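Long-range contacts in N-acetyltransferase domain-containing protein (Deinococcus radiodurans, PDB 3S6F), which binds coenzyme A and calcium and is probably an N-acetyltransferase of the GNAT family, moving acetyl groups from acetyl-coenzyme A to an amine: residues G25-E29 and E80-R86; G91-R96 and F119-L125; G70-I76 and L105-L110. All blocks are in the same frame, centred on the assembly; numbering follows the deposited sequence. Where two conformers were deposited one is given.

Contact 1 (G25-E29 and E80-R86); sequences GGFFE and EVQAGWR. With COA (coenzyme A), chain B.
Three donors grip OE2 of Glu80: the backbone N of Glu29, 3.0 Å from that oxygen on its syn lone pair, a water that also donates to Gly26 O, and, more weakly, a water shared with Glu29 O. In this GNAT-family domain Glu80 lies near the end of strand 73-81, beside the pantetheine arm of coenzyme A, and loop 25-29 closes on it. OE1 of Glu80 takes the N-H of Phe28 at 2.7 Å, again on the syn side but 16° out of the carboxylate plane. Two successive amides thus fix the carboxylate's rotation; glutamate suits the place because its extended chain, CG anti to the backbone N (chi1 -170°), carries both oxygens up to the loop. CG of Glu80 meets the Phe27 ring at its edge. Over one face of that ring lies NE2 of Gln82, 3.3 Å above the plane and offset toward the rim. The same NE2 donates to Gly25 O at 2.8 Å, in the carbonyl plane. Gly26 has positive phi; a CB would press on the carbonyl O of Gly25 and run into NE2 of Gln82, which calls for glycine. Farther along, in the conformer given, Glu29 forms a salt bridge with Arg86, NH2 of Arg86 lying 2.8 Å from OE1 of Glu29; the group planes are nearly parallel, although OE1 sits somewhat off the guanidinium plane. NE of Arg86 meanwhile donates to Val81 O, and N8P of the coenzyme lies over one guanidinium face toward the rim, Ala83 CA centrally over the other. With an alanine in place of Arg86, the Glu29 carboxylate would probably lose its opposite charge and be free to turn, and Val81 O would lose a donor. Val81 N points almost straight at COA O9P, 2.9 Å away with an N-H...O angle of 177°.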
loop_
_atom_site.group_PDB
_atom_site.type_symbol
_atom_site.label_atom_id
_atom_site.label_comp_id
_atom_site.label_asym_id
_atom_site.label_seq_id
_atom_site.Cartn_x
_atom_site.Cartn_y
_atom_site.Cartn_z
ATOM N N GLY A 25 -3.811 -21.749 9.412
ATOM C CA GLY A 25 -3.620 -21.529 10.812
ATOM C C GLY A 25 -2.166 -21.311 11.187
ATOM O O GLY A 25 -1.244 -21.688 10.451
ATOM N N GLY A 26 -1.946 -20.695 12.353
ATOM C CA GLY A 26 -0.611 -20.490 12.902
ATOM C C GLY A 26 0.073 -19.166 12.647
ATOM O O GLY A 26 1.242 -19.032 12.985
ATOM N N PHE A 27 -0.630 -18.216 12.028
ATOM C CA PHE A 27 -0.082 -16.899 11.733
ATOM C C PHE A 27 -0.528 -15.895 12.778
ATOM O O PHE A 27 -1.264 -16.203 13.729
ATOM C CB PHE A 27 -0.432 -16.511 10.301
ATOM C CG PHE A 27 0.289 -17.347 9.308
ATOM C CD1 PHE A 27 1.653 -17.189 9.123
ATOM C CD2 PHE A 27 -0.352 -18.332 8.586
ATOM C CE1 PHE A 27 2.351 -17.996 8.251
ATOM C CE2 PHE A 27 0.352 -19.111 7.682
ATOM C CZ PHE A 27 1.710 -18.940 7.535
ATOM N N PHE A 28 -0.023 -14.683 12.614
ATOM C CA PHE A 28 -0.313 -13.552 13.507
ATOM C C PHE A 28 0.212 -13.823 14.903
ATOM O O PHE A 28 -0.395 -13.434 15.912
ATOM C CB PHE A 28 -1.787 -13.179 13.491
ATOM C CG PHE A 28 -2.296 -12.929 12.093
ATOM C CD1 PHE A 28 -2.011 -11.727 11.433
ATOM C CD2 PHE A 28 -3.088 -13.875 11.463
ATOM C CE1 PHE A 28 -2.470 -11.488 10.175
ATOM C CE2 PHE A 28 -3.568 -13.618 10.209
ATOM C CZ PHE A 28 -3.244 -12.427 9.570
ATOM N N GLU A 29 1.421 -14.351 14.975
ATOM C CA GLU A 29 2.077 -14.602 16.250
ATOM C C GLU A 29 2.217 -13.259 16.968
ATOM O O GLU A 29 2.674 -12.250 16.394
ATOM C CB GLU A 29 3.454 -15.275 16.063
ATOM C CG GLU A 29 4.117 -15.726 17.394
ATOM C CD GLU A 29 5.643 -16.023 17.287
ATOM O OE1 GLU A 29 6.158 -16.239 16.166
ATOM O OE2 GLU A 29 6.346 -16.096 18.338
ATOM N N GLU A 80 5.098 -13.053 7.003
ATOM C CA GLU A 80 5.300 -13.848 8.194
ATOM C C GLU A 80 5.691 -15.256 7.818
ATOM O O GLU A 80 5.154 -15.880 6.913
ATOM C CB GLU A 80 4.044 -13.904 9.071
ATOM C CG GLU A 80 4.280 -14.514 10.442
ATOM C CD GLU A 80 3.074 -14.393 11.372
ATOM O OE1 GLU A 80 1.995 -13.959 10.902
ATOM O OE2 GLU A 80 3.207 -14.756 12.568
ATOM N N VAL A 81 6.674 -15.758 8.570
ATOM C CA VAL A 81 7.108 -17.149 8.536
ATOM C C VAL A 81 6.875 -17.705 9.925
ATOM O O VAL A 81 7.215 -17.076 10.923
ATOM C CB VAL A 81 8.596 -17.278 8.114
ATOM C CG1 VAL A 81 9.123 -18.691 8.284
ATOM C CG2 VAL A 81 8.784 -16.763 6.672
ATOM N N GLN A 82 6.275 -18.882 10.002
ATOM C CA GLN A 82 5.998 -19.487 11.313
ATOM C C GLN A 82 7.311 -19.759 12.033
ATOM O O GLN A 82 8.305 -20.119 11.416
ATOM C CB GLN A 82 5.155 -20.745 11.162
ATOM C CG GLN A 82 3.781 -20.353 10.619
ATOM C CD GLN A 82 2.743 -21.410 10.665
ATOM O OE1 GLN A 82 3.003 -22.495 11.144
ATOM N NE2 GLN A 82 1.523 -21.099 10.183
ATOM N N ALA A 83 7.363 -19.602 13.362
ATOM C CA ALA A 83 8.665 -19.527 14.066
ATOM C C ALA A 83 9.638 -20.703 13.830
ATOM O O ALA A 83 10.831 -20.473 13.721
ATOM C CB ALA A 83 8.459 -19.290 15.614
ATOM N N GLY A 84 9.142 -21.936 13.724
ATOM C CA GLY A 84 9.989 -23.123 13.544
ATOM C C GLY A 84 10.675 -23.202 12.199
ATOM O O GLY A 84 11.519 -24.049 11.975
ATOM N N TRP A 85 10.281 -22.292 11.311
ATOM C CA TRP A 85 10.725 -22.245 9.918
ATOM C C TRP A 85 11.557 -21.021 9.603
ATOM O O TRP A 85 11.982 -20.871 8.456
ATOM C CB TRP A 85 9.519 -22.297 8.964
ATOM C CG TRP A 85 8.960 -23.676 8.841
ATOM C CD1 TRP A 85 7.875 -24.191 9.453
ATOM C CD2 TRP A 85 9.510 -24.728 8.046
ATOM N NE1 TRP A 85 7.681 -25.502 9.074
ATOM C CE2 TRP A 85 8.698 -25.859 8.229
ATOM C CE3 TRP A 85 10.637 -24.836 7.232
ATOM C CZ2 TRP A 85 8.961 -27.075 7.584
ATOM C CZ3 TRP A 85 10.887 -26.035 6.591
ATOM C CH2 TRP A 85 10.053 -27.123 6.783
ATOM N N ARG A 86 11.745 -20.128 10.579
ATOM C CA ARG A 86 12.562 -18.933 10.425
ATOM C C ARG A 86 14.043 -19.288 10.362
ATOM O O ARG A 86 14.466 -20.379 10.777
ATOM C CB ARG A 86 12.285 -17.967 11.580
ATOM C CG ARG A 86 10.879 -17.430 11.536
ATOM C CD ARG A 86 10.571 -16.526 12.719
ATOM N NE ARG A 86 9.160 -16.166 12.688
ATOM C CZ ARG A 86 8.416 -15.915 13.727
ATOM N NH1 ARG A 86 8.930 -15.753 14.943
ATOM N NH2 ARG A 86 7.141 -15.689 13.583
HETATM N N1A COA B . 14.908 -8.787 15.241
HETATM C C2A COA B . 16.194 -8.833 14.745
HETATM N N3A COA B . 16.495 -9.455 13.555
HETATM C C4A COA B . 15.486 -10.054 12.873
HETATM C C5A COA B . 14.185 -10.047 13.368
HETATM C C6A COA B . 13.886 -9.382 14.555
HETATM N N6A COA B . 12.641 -9.316 15.043
HETATM N N7A COA B . 13.413 -10.725 12.477
HETATM C C8A COA B . 14.207 -11.151 11.472
HETATM N N9A COA B . 15.492 -10.748 11.701
HETATM C C1B COA B . 16.651 -10.959 10.837
HETATM C C2B COA B . 17.735 -11.788 11.513
HETATM O O2B COA B . 18.943 -11.305 11.011
HETATM C C3B COA B . 17.531 -13.206 11.004
HETATM O O3B COA B . 18.696 -14.012 11.044
HETATM P P3B COA B . 18.938 -15.042 12.276
HETATM O O7A COA B . 18.959 -14.204 13.529
HETATM O O8A COA B . 17.791 -16.021 12.297
HETATM O O9A COA B . 20.264 -15.699 11.975
HETATM C C4B COA B . 17.061 -12.893 9.592
HETATM O O4B COA B . 16.289 -11.704 9.700
HETATM C C5B COA B . 16.230 -14.004 8.976
HETATM O O5B COA B . 16.138 -13.785 7.580
HETATM P P1A COA B . 15.417 -14.928 6.696
HETATM O O1A COA B . 15.577 -14.486 5.284
HETATM O O2A COA B . 15.870 -16.311 7.062
HETATM O O3A COA B . 13.894 -14.675 7.098
HETATM P P2A COA B . 12.945 -15.545 8.058
HETATM O O4A COA B . 13.626 -15.799 9.348
HETATM O O5A COA B . 12.454 -16.712 7.276
HETATM O O6A COA B . 11.744 -14.513 8.199
HETATM C CBP COA B . 10.697 -12.623 9.221
HETATM C CCP COA B . 11.982 -13.170 8.621
HETATM C CDP COA B . 9.575 -12.693 8.167
HETATM C CEP COA B . 10.921 -11.146 9.615
HETATM C CAP COA B . 10.388 -13.492 10.453
HETATM O OAP COA B . 11.297 -13.220 11.504
HETATM C C9P COA B . 8.986 -13.236 10.953
HETATM O O9P COA B . 7.955 -13.893 10.435
HETATM N N8P COA B . 8.780 -12.395 11.957
HETATM C C7P COA B . 7.446 -12.115 12.474
HETATM C C6P COA B . 6.607 -11.195 11.576
HETATM C C5P COA B . 7.416 -10.008 11.136
HETATM O O5P COA B . 8.069 -9.372 11.968
HETATM N N4P COA B . 7.352 -9.712 9.830
HETATM C C3P COA B . 7.856 -8.479 9.275
HETATM C C2P COA B . 6.658 -7.590 8.944
HETATM S S1P COA B . 5.810 -6.944 10.425
HETATM O O HOH W 1 3.531 -17.454 12.914
HETATM O O HOH W 2 5.022 -18.609 14.802
HETATM O O HOH W 3 3.946 -12.310 13.977
HETATM O O HOH W 4 8.864 -14.916 17.858
#

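Contact 2 (G91-R96 and F119-L125); sequences GSELMR and FYERLGL. With COA (coenzyme A), chain B.
Met95 and Leu123 form the close-packed part of this contact, CB of Met95 lying 3.7 Å from CD1 of Leu123 where the two side chains cross at about a right angle. Helix 90-102, which begins beside the pyrophosphate site typical of GNAT enzymes, here packs against the end of helix 117-122. Met95, a selenomethionine, is bent at chi2 and chi3; this curls its chain so that CE reaches the edge of the Tyr120 ring, 4.1 Å from CE1. A flexible, unbranched side chain can bend to touch both Leu123 and Tyr120. Nearer the cofactor, CZ of Phe119 meets Gly91 C edge-on at 3.7 Å. Glycine is apt there: a CB would be tight against CZ and would clash with COA O6A. CD2 of Phe119 lies over the centre of one face of the Tyr120 ring, whose hydroxyl approaches the coenzyme's C3P, while Met131 of the second subunit packs on Tyr120 and Leu125.

The outer side, where Arg96 is exposed, is looser. NH1 of Arg96 only skirts CD2 of Leu123, at 4.2 Å, its guanidinium being held by a salt bridge to Glu93 within its own helix. Gly124 takes positive phi in a Schellman motif, a backbone shape that itself calls for glycine, and so turns the chain toward Leu125. At the cofactor end a water bridges the helices, donating to Ser92 OG and Phe119 O. Serine is small enough to serve cofactor and water together: with OG anti to its carbonyl carbon (chi1 -66°), OG donates to COA O1A at 2.6 Å.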
loop_
_atom_site.group_PDB
_atom_site.type_symbol
_atom_site.label_atom_id
_atom_site.label_comp_id
_atom_site.label_asym_id
_atom_site.label_seq_id
_atom_site.Cartn_x
_atom_site.Cartn_y
_atom_site.Cartn_z
ATOM N N GLY A 91 11.842 -16.019 4.610
ATOM C CA GLY A 91 11.279 -14.688 4.549
ATOM C C GLY A 91 11.856 -13.881 3.402
ATOM O O GLY A 91 11.137 -13.174 2.698
ATOM N N SER A 92 13.179 -13.953 3.235
ATOM C CA SER A 92 13.838 -13.265 2.132
ATOM C C SER A 92 13.357 -13.791 0.784
ATOM O O SER A 92 13.139 -13.011 -0.152
ATOM C CB SER A 92 15.340 -13.416 2.251
ATOM O OG SER A 92 15.829 -12.745 3.413
ATOM N N GLU A 93 13.189 -15.098 0.682
ATOM C CA GLU A 93 12.715 -15.713 -0.544
ATOM C C GLU A 93 11.288 -15.268 -0.880
ATOM O O GLU A 93 10.984 -14.998 -2.050
ATOM C CB GLU A 93 12.829 -17.230 -0.441
ATOM C CG GLU A 93 12.420 -17.964 -1.711
ATOM C CD GLU A 93 13.318 -17.777 -2.896
ATOM O OE1 GLU A 93 14.487 -17.371 -2.698
ATOM O OE2 GLU A 93 12.864 -18.014 -4.020
ATOM N N LEU A 94 10.415 -15.229 0.133
ATOM C CA LEU A 94 9.064 -14.733 -0.072
ATOM C C LEU A 94 9.083 -13.308 -0.598
ATOM O O LEU A 94 8.307 -12.946 -1.487
ATOM C CB LEU A 94 8.275 -14.843 1.225
ATOM C CG LEU A 94 7.810 -16.261 1.574
ATOM C CD1 LEU A 94 7.337 -16.307 3.041
ATOM C CD2 LEU A 94 6.732 -16.755 0.628
HETATM N N MSE A 95 9.929 -12.458 -0.005
HETATM C CA MSE A 95 10.039 -11.086 -0.480
HETATM C C MSE A 95 10.509 -11.012 -1.940
HETATM O O MSE A 95 9.940 -10.276 -2.756
HETATM C CB MSE A 95 10.974 -10.283 0.426
HETATM C CG MSE A 95 10.385 -9.874 1.739
HETATM SE SE MSE A 95 8.912 -8.620 1.578
HETATM C CE MSE A 95 9.951 -7.130 0.805
ATOM N N ARG A 96 11.547 -11.773 -2.283
ATOM C CA ARG A 96 11.987 -11.757 -3.672
ATOM C C ARG A 96 10.850 -12.215 -4.603
ATOM O O ARG A 96 10.625 -11.631 -5.671
ATOM C CB ARG A 96 13.216 -12.659 -3.852
ATOM C CG ARG A 96 14.516 -12.111 -3.283
ATOM C CD ARG A 96 15.723 -12.952 -3.687
ATOM N NE ARG A 96 15.728 -14.223 -3.018
ATOM C CZ ARG A 96 16.275 -14.431 -1.817
ATOM N NH1 ARG A 96 16.925 -13.459 -1.156
ATOM N NH2 ARG A 96 16.169 -15.646 -1.312
ATOM N N PHE A 119 16.839 -6.696 8.101
ATOM C CA PHE A 119 16.298 -7.721 7.216
ATOM C C PHE A 119 15.949 -7.103 5.848
ATOM O O PHE A 119 16.230 -7.671 4.804
ATOM C CB PHE A 119 15.077 -8.357 7.884
ATOM C CG PHE A 119 14.260 -9.213 6.958
ATOM C CD1 PHE A 119 14.587 -10.535 6.751
ATOM C CD2 PHE A 119 13.145 -8.735 6.315
ATOM C CE1 PHE A 119 13.865 -11.334 5.871
ATOM C CE2 PHE A 119 12.452 -9.562 5.448
ATOM C CZ PHE A 119 12.757 -10.828 5.221
ATOM N N TYR A 120 15.292 -5.960 5.896
ATOM C CA TYR A 120 14.873 -5.296 4.675
ATOM C C TYR A 120 16.025 -4.598 3.947
ATOM O O TYR A 120 16.082 -4.590 2.717
ATOM C CB TYR A 120 13.729 -4.313 4.945
ATOM C CG TYR A 120 12.457 -5.002 5.357
ATOM C CD1 TYR A 120 11.743 -5.752 4.433
ATOM C CD2 TYR A 120 11.941 -4.894 6.639
ATOM C CE1 TYR A 120 10.562 -6.421 4.774
ATOM C CE2 TYR A 120 10.741 -5.549 6.983
ATOM C CZ TYR A 120 10.068 -6.300 6.050
ATOM O OH TYR A 120 8.874 -6.915 6.371
ATOM N N GLU A 121 16.981 -4.045 4.695
ATOM C CA GLU A 121 18.141 -3.420 4.056
ATOM C C GLU A 121 18.935 -4.460 3.275
ATOM O O GLU A 121 19.428 -4.177 2.164
ATOM C CB GLU A 121 19.020 -2.708 5.072
ATOM C CG GLU A 121 18.331 -1.429 5.558
ATOM C CD GLU A 121 19.099 -0.620 6.576
ATOM O OE1 GLU A 121 19.840 -1.249 7.368
ATOM O OE2 GLU A 121 18.892 0.629 6.609
ATOM N N ARG A 122 19.020 -5.698 3.807
ATOM C CA ARG A 122 19.782 -6.717 3.074
ATOM C C ARG A 122 19.115 -7.140 1.770
ATOM O O ARG A 122 19.784 -7.628 0.850
ATOM C CB ARG A 122 20.076 -7.919 3.968
ATOM C CG ARG A 122 21.130 -7.605 5.024
ATOM C CD ARG A 122 21.489 -8.821 5.913
ATOM N NE ARG A 122 21.535 -8.448 7.339
ATOM C CZ ARG A 122 20.653 -8.820 8.265
ATOM N NH1 ARG A 122 19.627 -9.625 7.986
ATOM N NH2 ARG A 122 20.827 -8.409 9.510
ATOM N N LEU A 123 17.806 -6.905 1.653
ATOM C CA LEU A 123 17.083 -7.134 0.404
ATOM C C LEU A 123 17.185 -5.957 -0.608
ATOM O O LEU A 123 16.608 -6.003 -1.716
ATOM C CB LEU A 123 15.615 -7.426 0.698
ATOM C CG LEU A 123 15.331 -8.735 1.415
ATOM C CD1 LEU A 123 13.965 -8.753 2.033
ATOM C CD2 LEU A 123 15.468 -9.855 0.408
ATOM N N GLY A 124 17.869 -4.893 -0.216
ATOM C CA GLY A 124 18.055 -3.710 -1.064
ATOM C C GLY A 124 17.106 -2.558 -0.811
ATOM O O GLY A 124 17.165 -1.565 -1.519
ATOM N N LEU A 125 16.241 -2.675 0.184
ATOM C CA LEU A 125 15.294 -1.597 0.461
ATOM C C LEU A 125 15.996 -0.479 1.221
ATOM O O LEU A 125 16.936 -0.729 1.982
ATOM C CB LEU A 125 14.055 -2.082 1.223
ATOM C CG LEU A 125 13.067 -2.928 0.398
ATOM C CD1 LEU A 125 13.562 -4.327 0.082
ATOM C CD2 LEU A 125 11.707 -3.000 1.117
HETATM N N1A COA B . 14.908 -8.787 15.241
HETATM C C2A COA B . 16.194 -8.833 14.745
HETATM N N3A COA B . 16.495 -9.455 13.555
HETATM C C4A COA B . 15.486 -10.054 12.873
HETATM C C5A COA B . 14.185 -10.047 13.368
HETATM C C6A COA B . 13.886 -9.382 14.555
HETATM N N6A COA B . 12.641 -9.316 15.043
HETATM N N7A COA B . 13.413 -10.725 12.477
HETATM C C8A COA B . 14.207 -11.151 11.472
HETATM N N9A COA B . 15.492 -10.748 11.701
HETATM C C1B COA B . 16.651 -10.959 10.837
HETATM C C2B COA B . 17.735 -11.788 11.513
HETATM O O2B COA B . 18.943 -11.305 11.011
HETATM C C3B COA B . 17.531 -13.206 11.004
HETATM O O3B COA B . 18.696 -14.012 11.044
HETATM P P3B COA B . 18.938 -15.042 12.276
HETATM O O7A COA B . 18.959 -14.204 13.529
HETATM O O8A COA B . 17.791 -16.021 12.297
HETATM O O9A COA B . 20.264 -15.699 11.975
HETATM C C4B COA B . 17.061 -12.893 9.592
HETATM O O4B COA B . 16.289 -11.704 9.700
HETATM C C5B COA B . 16.230 -14.004 8.976
HETATM O O5B COA B . 16.138 -13.785 7.580
HETATM P P1A COA B . 15.417 -14.928 6.696
HETATM O O1A COA B . 15.577 -14.486 5.284
HETATM O O2A COA B . 15.870 -16.311 7.062
HETATM O O3A COA B . 13.894 -14.675 7.098
HETATM P P2A COA B . 12.945 -15.545 8.058
HETATM O O4A COA B . 13.626 -15.799 9.348
HETATM O O5A COA B . 12.454 -16.712 7.276
HETATM O O6A COA B . 11.744 -14.513 8.199
HETATM C CBP COA B . 10.697 -12.623 9.221
HETATM C CCP COA B . 11.982 -13.170 8.621
HETATM C CDP COA B . 9.575 -12.693 8.167
HETATM C CEP COA B . 10.921 -11.146 9.615
HETATM C CAP COA B . 10.388 -13.492 10.453
HETATM O OAP COA B . 11.297 -13.220 11.504
HETATM C C9P COA B . 8.986 -13.236 10.953
HETATM O O9P COA B . 7.955 -13.893 10.435
HETATM N N8P COA B . 8.780 -12.395 11.957
HETATM C C7P COA B . 7.446 -12.115 12.474
HETATM C C6P COA B . 6.607 -11.195 11.576
HETATM C C5P COA B . 7.416 -10.008 11.136
HETATM O O5P COA B . 8.069 -9.372 11.968
HETATM N N4P COA B . 7.352 -9.712 9.830
HETATM C C3P COA B . 7.856 -8.479 9.275
HETATM C C2P COA B . 6.658 -7.590 8.944
HETATM S S1P COA B . 5.810 -6.944 10.425
HETATM O O HOH W 5 16.994 -10.318 4.196
#

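Contact 3 (G70-I76 and L105-L110); sequences GILAASI and LYMVDL
Leu72 and Tyr106 lie side by side and point the same way, CD1 of the leucine resting 3.7 Å from CB of the tyrosine. CB of Leu72 points away from the partner strand, but with CG anti to the backbone N (chi1 -159°) the end of the chain comes back to the tyrosine's CB; the tyrosine ring runs on past the leucine, and its hydroxyl makes a weak hydrogen bond to Gln139 of the second subunit. Leu105 reaches across instead, in the conformer given, its CD2 lying 3.6 Å from C of Gly70, where a residue without a side chain and with positive phi carries the turn. From Ala73 onward the partners sit in register: CB of Ala73 stands beside CB of Met107, a selenomethionine, at 4.1 Å, and Ser75 and Asp109 follow on that same face. Ala74 and Val108 point to the opposite face, where Leu102 and Leu99 of helix 90-102 cover them. Strand 73-81, helix 90-102 and strand 107-112 form a beta-alpha-beta crossover; its parallel strands meet here, the segments 73-75 and 107-110 crossing at -20°. The ladder opens with Met107 N donating to Leu72 O at 2.9 Å and ends with Ile76 N donating to Asp109 O at 3.1 Å. Alanine suits position 74, where Leu102 and Leu105 come close. Ile76 slants across Val108, bringing its CD1 to 3.9 Å from CG1 of the valine, while its CB abuts CB of Leu110. Strand 107-110 also pairs antiparallel with a strand of the second subunit, and the Asp109 carboxylate binds there: OD1 forms a salt bridge with Arg134 of the second subunit, OD2 a hydrogen bond with its Ser111. A water donates both to OD1 of Asp109 and, at 2.8 Å, to O of Ala74.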
loop_
_atom_site.group_PDB
_atom_site.type_symbol
_atom_site.label_atom_id
_atom_site.label_comp_id
_atom_site.label_asym_id
_atom_site.label_seq_id
_atom_site.Cartn_x
_atom_site.Cartn_y
_atom_site.Cartn_z
ATOM N N GLY A 70 -0.701 -1.763 -10.230
ATOM C CA GLY A 70 -0.188 -2.306 -11.474
ATOM C C GLY A 70 0.443 -1.326 -12.413
ATOM O O GLY A 70 0.857 -1.703 -13.525
ATOM N N ILE A 71 0.539 -0.067 -12.005
ATOM C CA ILE A 71 1.046 0.983 -12.888
ATOM C C ILE A 71 2.183 1.761 -12.269
ATOM O O ILE A 71 3.175 2.057 -12.964
ATOM C CB ILE A 71 -0.057 1.969 -13.328
ATOM C CG1 ILE A 71 -1.180 1.255 -14.066
ATOM C CG2 ILE A 71 0.499 3.127 -14.174
ATOM C CD1 ILE A 71 -2.453 2.096 -14.276
ATOM N N LEU A 72 2.056 2.132 -10.996
ATOM C CA LEU A 72 3.047 2.988 -10.338
ATOM C C LEU A 72 3.440 2.518 -8.952
ATOM O O LEU A 72 4.578 2.776 -8.547
ATOM C CB LEU A 72 2.563 4.429 -10.276
ATOM C CG LEU A 72 3.661 5.489 -10.079
ATOM C CD1 LEU A 72 4.469 5.670 -11.351
ATOM C CD2 LEU A 72 3.054 6.818 -9.570
ATOM N N ALA A 73 2.522 1.899 -8.184
ATOM C CA ALA A 73 2.759 1.697 -6.778
ATOM C C ALA A 73 2.206 0.406 -6.207
ATOM O O ALA A 73 1.123 -0.008 -6.570
ATOM C CB ALA A 73 2.220 2.899 -5.943
ATOM N N ALA A 74 2.935 -0.110 -5.228
ATOM C CA ALA A 74 2.549 -1.264 -4.478
ATOM C C ALA A 74 2.999 -1.112 -3.034
ATOM O O ALA A 74 3.942 -0.386 -2.714
ATOM C CB ALA A 74 3.123 -2.540 -5.084
ATOM N N SER A 75 2.311 -1.806 -2.131
ATOM C CA SER A 75 2.764 -1.901 -0.758
ATOM C C SER A 75 2.555 -3.301 -0.220
ATOM O O SER A 75 1.693 -4.043 -0.677
ATOM C CB SER A 75 2.066 -0.888 0.139
ATOM O OG SER A 75 0.674 -1.216 0.285
ATOM N N ILE A 76 3.354 -3.646 0.785
ATOM C CA ILE A 76 3.420 -5.007 1.336
ATOM C C ILE A 76 2.924 -4.991 2.777
ATOM O O ILE A 76 3.686 -4.640 3.669
ATOM C CB ILE A 76 4.834 -5.590 1.225
ATOM C CG1 ILE A 76 5.227 -5.648 -0.315
ATOM C CG2 ILE A 76 4.908 -6.980 1.877
ATOM C CD1 ILE A 76 6.659 -5.995 -0.640
ATOM N N LEU A 105 7.326 -1.918 -11.021
ATOM C CA LEU A 105 6.636 -0.693 -10.562
ATOM C C LEU A 105 7.571 0.308 -10.003
ATOM O O LEU A 105 8.508 -0.062 -9.273
ATOM C CB LEU A 105 5.708 -1.012 -9.386
ATOM C CG LEU A 105 4.590 -1.979 -9.684
ATOM C CD1 LEU A 105 3.840 -2.386 -8.417
ATOM C CD2 LEU A 105 3.656 -1.401 -10.805
ATOM N N TYR A 106 7.304 1.578 -10.191
ATOM C CA TYR A 106 8.111 2.619 -9.645
ATOM C C TYR A 106 8.286 2.552 -8.130
ATOM O O TYR A 106 9.411 2.641 -7.625
ATOM C CB TYR A 106 7.539 3.996 -10.076
ATOM C CG TYR A 106 8.290 5.164 -9.472
ATOM C CD1 TYR A 106 9.672 5.226 -9.587
ATOM C CD2 TYR A 106 7.650 6.169 -8.790
ATOM C CE1 TYR A 106 10.375 6.229 -9.002
ATOM C CE2 TYR A 106 8.362 7.226 -8.207
ATOM C CZ TYR A 106 9.761 7.220 -8.317
ATOM O OH TYR A 106 10.547 8.177 -7.719
HETATM N N MSE A 107 7.183 2.377 -7.407
HETATM C CA MSE A 107 7.209 2.412 -5.942
HETATM C C MSE A 107 6.780 1.091 -5.342
HETATM O O MSE A 107 5.707 0.597 -5.661
HETATM C CB MSE A 107 6.233 3.467 -5.415
HETATM C CG MSE A 107 6.541 4.862 -5.855
HETATM SE SE MSE A 107 4.984 6.057 -5.653
HETATM C CE MSE A 107 4.701 5.877 -3.772
ATOM N N VAL A 108 7.584 0.575 -4.418
ATOM C CA VAL A 108 7.170 -0.514 -3.530
ATOM C C VAL A 108 7.545 -0.072 -2.134
ATOM O O VAL A 108 8.714 0.293 -1.892
ATOM C CB VAL A 108 7.836 -1.848 -3.837
ATOM C CG1 VAL A 108 7.273 -2.933 -2.916
ATOM C CG2 VAL A 108 7.601 -2.245 -5.335
ATOM N N ASP A 109 6.592 -0.115 -1.215
ATOM C CA ASP A 109 6.796 0.405 0.117
ATOM C C ASP A 109 6.188 -0.509 1.172
ATOM O O ASP A 109 5.197 -1.214 0.934
ATOM C CB ASP A 109 6.145 1.807 0.267
ATOM C CG ASP A 109 6.754 2.870 -0.636
ATOM O OD1 ASP A 109 6.615 2.769 -1.885
ATOM O OD2 ASP A 109 7.346 3.821 -0.116
ATOM N N LEU A 110 6.748 -0.468 2.379
ATOM C CA LEU A 110 6.213 -1.189 3.531
ATOM C C LEU A 110 6.642 -0.477 4.797
ATOM O O LEU A 110 7.566 0.322 4.779
ATOM C CB LEU A 110 6.636 -2.674 3.526
ATOM C CG LEU A 110 8.141 -2.928 3.630
ATOM C CD1 LEU A 110 8.608 -3.046 5.103
ATOM C CD2 LEU A 110 8.496 -4.195 2.851
HETATM O O HOH W 6 5.915 2.179 -12.620
HETATM O O HOH W 7 3.947 2.410 -2.713
#

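How the contacts relate
Contacts 1 and 3 share strand 73-81: contact 3 uses its beginning and contact 1 its end, their centres about 25 Å apart on opposite sides of the chain's centre. Contact 2, its centre about 17 Å from that of contact 1 and 15 Å from that of contact 3, joins the helix that follows, 90-102, to helix 117-122. Along the chain contact 1 closes before contact 2 opens, whereas the segments of contact 3 alternate with those of both others. Val81 packs on Gly91 and Leu94, and Met95 on Ile76 and Leu110, so helix 90-102 packs on the sheet at both ends. Parts of both the coenzyme A site and the subunit interface are carried by the beta-alpha-beta unit.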